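Local structure of ribosomal protein S2-related protein (Deinococcus radiodurans, 2JH3) at residues P120-A125 against A254-A259; E158-A163 against V210-H215. The protein binds a [4Fe-4S] cluster and, as a multi-domain relative of the chelatases, may insert iron into sirohydrochlorin. All blocks are in the same frame, centred on the assembly; numbering follows the deposited sequence.

Contact 1 (P120-A125 against A254-A259); sequences PGMADA and AEVVLA
The side chain of Val256 overlaps the peptide group that follows Gly121, laying its CG2 methyl against the backbone at the start of helix 122-133. This is a helix-to-helix contact between the two CbiX-like halves of a chelatase-superfamily fold, where helix 122-133 rests on helix 155-167 and helix 253-262 on helix 18-35. It illustrates how a glycine lets two helical segments draw close. With no side chain standing between the backbones, the CA atoms of Gly121 and Val256 approach to 5.4 Å, and Val256 alone supplies the 254-259 side. CG2 does most of the touching, 3.5 Å from Gly121 O and 3.6 Å from Gly121 C. With CG1 anti to the Val256 backbone N (chi1 -175°), CG2 is set anti to the carbonyl carbon and reaches the other helix, while CG1 approaches the nitrogen end of the same peptide, 4.2 Å from Met122 N. The oxygen beneath CG2 also accepts a helical hydrogen bond from Ala125 N, so a buried methyl rests on a carbonyl already engaged by its own helix. No hydrogen bond joins the two segments; the meeting is one of van der Waals contact. Leu116 and His119, in the loop leading into 120-125, also touch Val256. At the edges, Asp124 forms a salt bridge with Arg167 and Glu255 one with Arg33, polar ties that lie outside the apolar centre. Met122 bends at both chi2 (-49°) and chi3 (-60°), and its chain crosses that of Val256 at about a right angle, with SD 4.1 Å from Val256 CG2. More loosely, Ala125 CB lies 4.5 Å from Val256 CG2.

Contact 2 (E158-A163 against V210-H215); sequences ETHAQA and VPFLTH
His160 and Phe212 meet through their rings, the part of the contact that is purely aromatic. The rings meet obliquely, with Phe212 CZ 4.0 Å from His160 ND1. Their centroids are 5.9 Å apart and their planes are inclined at 53°. The phenyl group gets there because CG is anti to the Phe212 backbone N (chi1 -169°), and the two side chains cross nearly perpendicular to each other. Apolar packing encloses the pair: Met122 of helix 122-133 touches both rings, and Ile126 and Leu74 press on Phe212. The setting is the parallel sheet of the second CbiX-like domain, in which helix 155-167 links strands 144-149 and 172-177 in a beta-alpha-beta crossover and strand 207-211 lies on the other side of 144-149. No hydrogen bond crosses between the segments. His160 NE2 makes a weak bond to His119 O, which may help to hold the tilt of the imidazole. Phe212 is the centre of an inverse gamma turn, closed by a weak bond of 3.0 Å from Leu213 N to Pro211 O, while its backbone is also bonded to Leu148.

Overall arrangement
Contacts 1 and 2 sit about 12 Å apart, centre to centre, and Met122 joins them: its CE lies 3.9 Å from Phe212 CE1. Along the chain the order is 120-125, 158-163, 210-215, 254-259, so contact 2 falls within the span that contact 1 brackets. Helix 122-133, which follows the sheet of the first domain in the chain, packs on helix 155-167 of the second domain, whereas helix 253-262 packs on helix 18-35 of the first. Each chelatase-like domain thus appears to lend a helix to the other, and the contacts mark their shared seam, away from the iron-sulfur cluster.

Contact 1 (P120-A125 against A254-A259)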
ATOM      1  N   PRO A 120     -12.213   9.159  41.936  1.00 31.53           N
ATOM      2  CA  PRO A 120     -12.319   8.193  43.056  1.00 30.56           C
ATOM      3  C   PRO A 120     -13.172   6.975  42.808  1.00 30.22           C
ATOM      4  O   PRO A 120     -12.928   5.925  43.435  1.00 30.13           O
ATOM      5  CB  PRO A 120     -12.805   9.033  44.232  1.00 32.21           C
ATOM      6  CG  PRO A 120     -13.375  10.335  43.624  1.00 32.28           C
ATOM      7  CD  PRO A 120     -12.576  10.537  42.342  1.00 31.48           C
ATOM      8  N   GLY A 121     -14.118   7.066  41.873  1.00 27.80           N
ATOM      9  CA  GLY A 121     -14.862   5.931  41.394  1.00 27.67           C
ATOM     10  C   GLY A 121     -14.023   4.770  40.877  1.00 27.60           C
ATOM     11  O   GLY A 121     -14.517   3.651  40.747  1.00 25.99           O
ATOM     12  N   MET A 122     -12.770   5.026  40.534  1.00 27.99           N
ATOM     13  CA  MET A 122     -11.922   3.968  39.998  1.00 28.66           C
ATOM     14  C   MET A 122     -11.637   2.886  41.043  1.00 29.15           C
ATOM     15  O   MET A 122     -11.420   1.763  40.693  1.00 30.45           O
ATOM     16  CB  MET A 122     -10.619   4.554  39.401  1.00 30.05           C
ATOM     17  CG  MET A 122     -10.739   5.090  37.903  1.00 28.11           C
ATOM     18  SD  MET A 122     -11.534   3.918  36.742  1.00 32.64           S
ATOM     19  CE  MET A 122     -10.348   2.546  36.937  1.00 32.04           C
ATOM     20  N   ALA A 123     -11.587   3.236  42.313  1.00 31.21           N
ATOM     21  CA  ALA A 123     -11.501   2.221  43.431  1.00 32.50           C
ATOM     22  C   ALA A 123     -12.605   1.154  43.399  1.00 32.88           C
ATOM     23  O   ALA A 123     -12.352  -0.064  43.600  1.00 32.47           O
ATOM     24  CB  ALA A 123     -11.487   2.941  44.744  1.00 32.99           C
ATOM     25  N   ASP A 124     -13.847   1.597  43.131  1.00 33.59           N
ATOM     26  CA  ASP A 124     -14.983   0.684  42.923  1.00 34.01           C
ATOM     27  C   ASP A 124     -14.844  -0.210  41.736  1.00 34.21           C
ATOM     28  O   ASP A 124     -15.247  -1.405  41.773  1.00 33.57           O
ATOM     29  CB  ASP A 124     -16.264   1.496  42.667  1.00 36.21           C
ATOM     30  CG  ASP A 124     -16.586   2.440  43.787  1.00 40.57           C
ATOM     31  OD1 ASP A 124     -16.800   1.954  44.917  1.00 44.75           O
ATOM     32  OD2 ASP A 124     -16.598   3.677  43.568  1.00 48.89           O
ATOM     33  N   ALA A 125     -14.352   0.362  40.629  1.00 32.71           N
ATOM     34  CA  ALA A 125     -14.113  -0.421  39.413  1.00 32.12           C
ATOM     35  C   ALA A 125     -12.997  -1.478  39.644  1.00 31.25           C
ATOM     36  O   ALA A 125     -13.097  -2.584  39.196  1.00 29.51           O
ATOM     37  CB  ALA A 125     -13.773   0.519  38.218  1.00 32.14           C
ATOM     38  N   ALA A 254     -17.710   2.648  32.857  1.00 34.08           N
ATOM     39  CA  ALA A 254     -18.685   3.573  32.224  1.00 34.00           C
ATOM     40  C   ALA A 254     -19.311   4.477  33.246  1.00 33.91           C
ATOM     41  O   ALA A 254     -19.506   5.674  33.009  1.00 33.50           O
ATOM     42  CB  ALA A 254     -19.769   2.839  31.477  1.00 33.64           C
ATOM     43  N   GLU A 255     -19.609   3.917  34.419  1.00 33.70           N
ATOM     44  CA  GLU A 255     -20.160   4.728  35.504  1.00 32.63           C
ATOM     45  C   GLU A 255     -19.198   5.748  36.033  1.00 31.07           C
ATOM     46  O   GLU A 255     -19.621   6.825  36.463  1.00 29.50           O
ATOM     47  CB  GLU A 255     -20.741   3.834  36.633  1.00 34.95           C
ATOM     48  CG  GLU A 255     -22.163   3.262  36.261  1.00 39.66           C
ATOM     49  CD  GLU A 255     -23.219   4.402  36.010  1.00 45.83           C
ATOM     50  OE1 GLU A 255     -23.400   5.320  36.862  1.00 50.35           O
ATOM     51  OE2 GLU A 255     -23.894   4.375  34.951  1.00 49.70           O
ATOM     52  N   VAL A 256     -17.903   5.455  36.014  1.00 29.50           N
ATOM     53  CA  VAL A 256     -16.918   6.449  36.450  1.00 29.68           C
ATOM     54  C   VAL A 256     -16.819   7.625  35.464  1.00 28.44           C
ATOM     55  O   VAL A 256     -16.734   8.781  35.857  1.00 28.53           O
ATOM     56  CB  VAL A 256     -15.483   5.821  36.650  1.00 28.03           C
ATOM     57  CG1 VAL A 256     -14.561   6.830  37.192  1.00 29.15           C
ATOM     58  CG2 VAL A 256     -15.539   4.561  37.576  1.00 30.16           C
ATOM     59  N   VAL A 257     -16.784   7.304  34.186  1.00 30.09           N
ATOM     60  CA  VAL A 257     -16.782   8.315  33.107  1.00 30.56           C
ATOM     61  C   VAL A 257     -17.953   9.283  33.242  1.00 29.97           C
ATOM     62  O   VAL A 257     -17.773  10.503  33.154  1.00 31.11           O
ATOM     63  CB  VAL A 257     -16.818   7.613  31.734  1.00 30.98           C
ATOM     64  CG1 VAL A 257     -17.231   8.597  30.590  1.00 31.39           C
ATOM     65  CG2 VAL A 257     -15.490   6.979  31.434  1.00 30.20           C
ATOM     66  N   LEU A 258     -19.136   8.725  33.472  1.00 31.48           N
ATOM     67  CA  LEU A 258     -20.371   9.520  33.723  1.00 31.95           C
ATOM     68  C   LEU A 258     -20.246  10.462  34.918  1.00 32.44           C
ATOM     69  O   LEU A 258     -20.603  11.657  34.836  1.00 33.37           O
ATOM     70  CB  LEU A 258     -21.579   8.609  33.871  1.00 32.44           C
ATOM     71  CG  LEU A 258     -22.189   7.964  32.608  1.00 34.61           C
ATOM     72  CD1 LEU A 258     -23.421   7.141  32.951  1.00 35.87           C
ATOM     73  CD2 LEU A 258     -22.572   8.992  31.578  1.00 37.98           C
ATOM     74  N   ALA A 259     -19.670   9.947  36.013  1.00 33.04           N
ATOM     75  CA  ALA A 259     -19.422  10.737  37.208  1.00 31.88           C
ATOM     76  C   ALA A 259     -18.447  11.828  36.948  1.00 31.73           C
ATOM     77  O   ALA A 259     -18.644  12.959  37.402  1.00 32.11           O
ATOM     78  CB  ALA A 259     -18.958   9.825  38.371  1.00 32.75           C
TER

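Contact 2 (E158-A163 against V210-H215)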
ATOM      1  N   GLU A 158      -1.848   5.193  43.643  1.00 34.82           N
ATOM      2  CA  GLU A 158      -1.526   5.207  45.084  1.00 35.71           C
ATOM      3  C   GLU A 158      -2.682   5.811  45.906  1.00 35.26           C
ATOM      4  O   GLU A 158      -3.083   5.291  46.950  1.00 34.78           O
ATOM      5  CB  GLU A 158      -0.230   5.974  45.315  1.00 37.37           C
ATOM      6  CG  GLU A 158       1.012   5.299  44.605  1.00 41.37           C
ATOM      7  CD  GLU A 158       1.549   4.027  45.309  1.00 45.10           C
ATOM      8  OE1 GLU A 158       0.991   3.672  46.387  1.00 48.10           O
ATOM      9  OE2 GLU A 158       2.540   3.394  44.782  1.00 45.36           O
ATOM     10  N   THR A 159      -3.295   6.858  45.386  1.00 35.10           N
ATOM     11  CA  THR A 159      -4.493   7.402  46.076  1.00 34.37           C
ATOM     12  C   THR A 159      -5.595   6.359  46.184  1.00 33.35           C
ATOM     13  O   THR A 159      -6.080   6.072  47.268  1.00 33.03           O
ATOM     14  CB  THR A 159      -4.901   8.691  45.406  1.00 34.69           C
ATOM     15  OG1 THR A 159      -3.836   9.628  45.613  1.00 33.77           O
ATOM     16  CG2 THR A 159      -6.193   9.239  45.966  1.00 34.79           C
ATOM     17  N   HIS A 160      -5.913   5.688  45.087  1.00 31.75           N
ATOM     18  CA  HIS A 160      -6.895   4.621  45.121  1.00 32.59           C
ATOM     19  C   HIS A 160      -6.520   3.420  46.003  1.00 32.93           C
ATOM     20  O   HIS A 160      -7.412   2.795  46.608  1.00 32.78           O
ATOM     21  CB  HIS A 160      -7.149   4.103  43.715  1.00 32.24           C
ATOM     22  CG  HIS A 160      -7.645   5.172  42.803  1.00 32.33           C
ATOM     23  ND1 HIS A 160      -7.095   5.421  41.555  1.00 35.46           N
ATOM     24  CD2 HIS A 160      -8.538   6.156  43.028  1.00 29.37           C
ATOM     25  CE1 HIS A 160      -7.685   6.491  41.036  1.00 33.10           C
ATOM     26  NE2 HIS A 160      -8.561   6.955  41.909  1.00 36.47           N
ATOM     27  N   ALA A 161      -5.236   3.042  45.961  1.00 33.17           N
ATOM     28  CA  ALA A 161      -4.752   1.896  46.776  1.00 33.83           C
ATOM     29  C   ALA A 161      -5.076   2.193  48.253  1.00 34.16           C
ATOM     30  O   ALA A 161      -5.636   1.339  48.949  1.00 34.58           O
ATOM     31  CB  ALA A 161      -3.279   1.667  46.532  1.00 33.74           C
ATOM     32  N   GLN A 162      -4.887   3.443  48.671  1.00 35.99           N
ATOM     33  CA  GLN A 162      -5.214   3.809  50.071  1.00 36.98           C
ATOM     34  C   GLN A 162      -6.721   3.823  50.399  1.00 37.62           C
ATOM     35  O   GLN A 162      -7.120   3.338  51.454  1.00 37.79           O
ATOM     36  CB  GLN A 162      -4.532   5.094  50.481  1.00 37.90           C
ATOM     37  CG  GLN A 162      -4.832   5.515  51.948  1.00 39.06           C
ATOM     38  CD  GLN A 162      -4.327   4.524  53.036  1.00 41.95           C
ATOM     39  OE1 GLN A 162      -3.488   3.658  52.793  1.00 41.81           O
ATOM     40  NE2 GLN A 162      -4.828   4.703  54.251  1.00 44.33           N
ATOM     41  N   ALA A 163      -7.577   4.298  49.486  1.00 37.45           N
ATOM     42  CA  ALA A 163      -9.000   4.188  49.707  1.00 37.36           C
ATOM     43  C   ALA A 163      -9.460   2.740  49.819  1.00 38.24           C
ATOM     44  O   ALA A 163     -10.470   2.433  50.478  1.00 37.98           O
ATOM     45  CB  ALA A 163      -9.758   4.864  48.568  1.00 38.02           C
ATOM     46  N   VAL A 210      -4.931  -7.066  39.862  1.00 27.58           N
ATOM     47  CA  VAL A 210      -5.650  -6.175  38.933  1.00 27.48           C
ATOM     48  C   VAL A 210      -4.682  -5.154  38.292  1.00 25.31           C
ATOM     49  O   VAL A 210      -4.193  -4.221  38.932  1.00 24.77           O
ATOM     50  CB  VAL A 210      -6.904  -5.512  39.589  1.00 26.99           C
ATOM     51  CG1 VAL A 210      -7.609  -4.452  38.622  1.00 31.59           C
ATOM     52  CG2 VAL A 210      -7.891  -6.592  39.972  1.00 28.35           C
ATOM     53  N   PRO A 211      -4.428  -5.340  37.012  1.00 24.20           N
ATOM     54  CA  PRO A 211      -3.759  -4.367  36.198  1.00 25.42           C
ATOM     55  C   PRO A 211      -4.520  -3.052  36.045  1.00 24.39           C
ATOM     56  O   PRO A 211      -5.683  -3.041  35.534  1.00 26.10           O
ATOM     57  CB  PRO A 211      -3.616  -5.080  34.841  1.00 24.64           C
ATOM     58  CG  PRO A 211      -3.782  -6.552  35.170  1.00 25.72           C
ATOM     59  CD  PRO A 211      -4.819  -6.519  36.216  1.00 24.90           C
ATOM     60  N   PHE A 212      -3.909  -1.969  36.536  1.00 25.45           N
ATOM     61  CA  PHE A 212      -4.493  -0.584  36.409  1.00 26.34           C
ATOM     62  C   PHE A 212      -4.111  -0.028  35.032  1.00 26.33           C
ATOM     63  O   PHE A 212      -3.335   0.885  34.929  1.00 25.62           O
ATOM     64  CB  PHE A 212      -3.959   0.332  37.488  1.00 26.70           C
ATOM     65  CG  PHE A 212      -4.688   1.639  37.593  1.00 27.55           C
ATOM     66  CD1 PHE A 212      -6.016   1.664  38.001  1.00 31.03           C
ATOM     67  CD2 PHE A 212      -4.022   2.860  37.411  1.00 26.98           C
ATOM     68  CE1 PHE A 212      -6.705   2.876  38.170  1.00 28.45           C
ATOM     69  CE2 PHE A 212      -4.717   4.047  37.574  1.00 29.24           C
ATOM     70  CZ  PHE A 212      -6.065   4.040  37.967  1.00 27.67           C
ATOM     71  N   LEU A 213      -4.643  -0.670  34.002  1.00 27.52           N
ATOM     72  CA  LEU A 213      -4.324  -0.423  32.592  1.00 28.82           C
ATOM     73  C   LEU A 213      -5.629  -0.341  31.796  1.00 28.98           C
ATOM     74  O   LEU A 213      -6.605  -1.049  32.098  1.00 27.65           O
ATOM     75  CB  LEU A 213      -3.537  -1.649  32.043  1.00 29.85           C
ATOM     76  CG  LEU A 213      -2.026  -1.769  32.138  1.00 32.63           C
ATOM     77  CD1 LEU A 213      -1.348  -0.711  32.904  1.00 34.51           C
ATOM     78  CD2 LEU A 213      -1.666  -3.161  32.608  1.00 32.85           C
ATOM     79  N   THR A 214      -5.645   0.477  30.736  1.00 29.79           N
ATOM     80  CA  THR A 214      -6.794   0.443  29.832  1.00 30.20           C
ATOM     81  C   THR A 214      -6.820  -0.861  29.091  1.00 30.81           C
ATOM     82  O   THR A 214      -7.893  -1.408  28.823  1.00 32.22           O
ATOM     83  CB  THR A 214      -6.770   1.580  28.780  1.00 29.49           C
ATOM     84  OG1 THR A 214      -5.506   1.583  28.126  1.00 29.31           O
ATOM     85  CG2 THR A 214      -7.018   2.926  29.427  1.00 28.37           C
ATOM     86  N   HIS A 215      -5.641  -1.349  28.732  1.00 31.83           N
ATOM     87  CA  HIS A 215      -5.518  -2.577  27.941  1.00 32.29           C
ATOM     88  C   HIS A 215      -4.207  -3.240  28.238  1.00 35.07           C
ATOM     89  O   HIS A 215      -3.345  -2.691  28.928  1.00 34.80           O
ATOM     90  CB  HIS A 215      -5.563  -2.277  26.427  1.00 32.06           C
ATOM     91  CG  HIS A 215      -4.508  -1.315  26.012  1.00 29.08           C
ATOM     92  ND1 HIS A 215      -4.519   0.010  26.420  1.00 29.10           N
ATOM     93  CD2 HIS A 215      -3.373  -1.489  25.317  1.00 26.87           C
ATOM     94  CE1 HIS A 215      -3.446   0.616  25.949  1.00 30.57           C
ATOM     95  NE2 HIS A 215      -2.728  -0.276  25.286  1.00 27.86           N
TER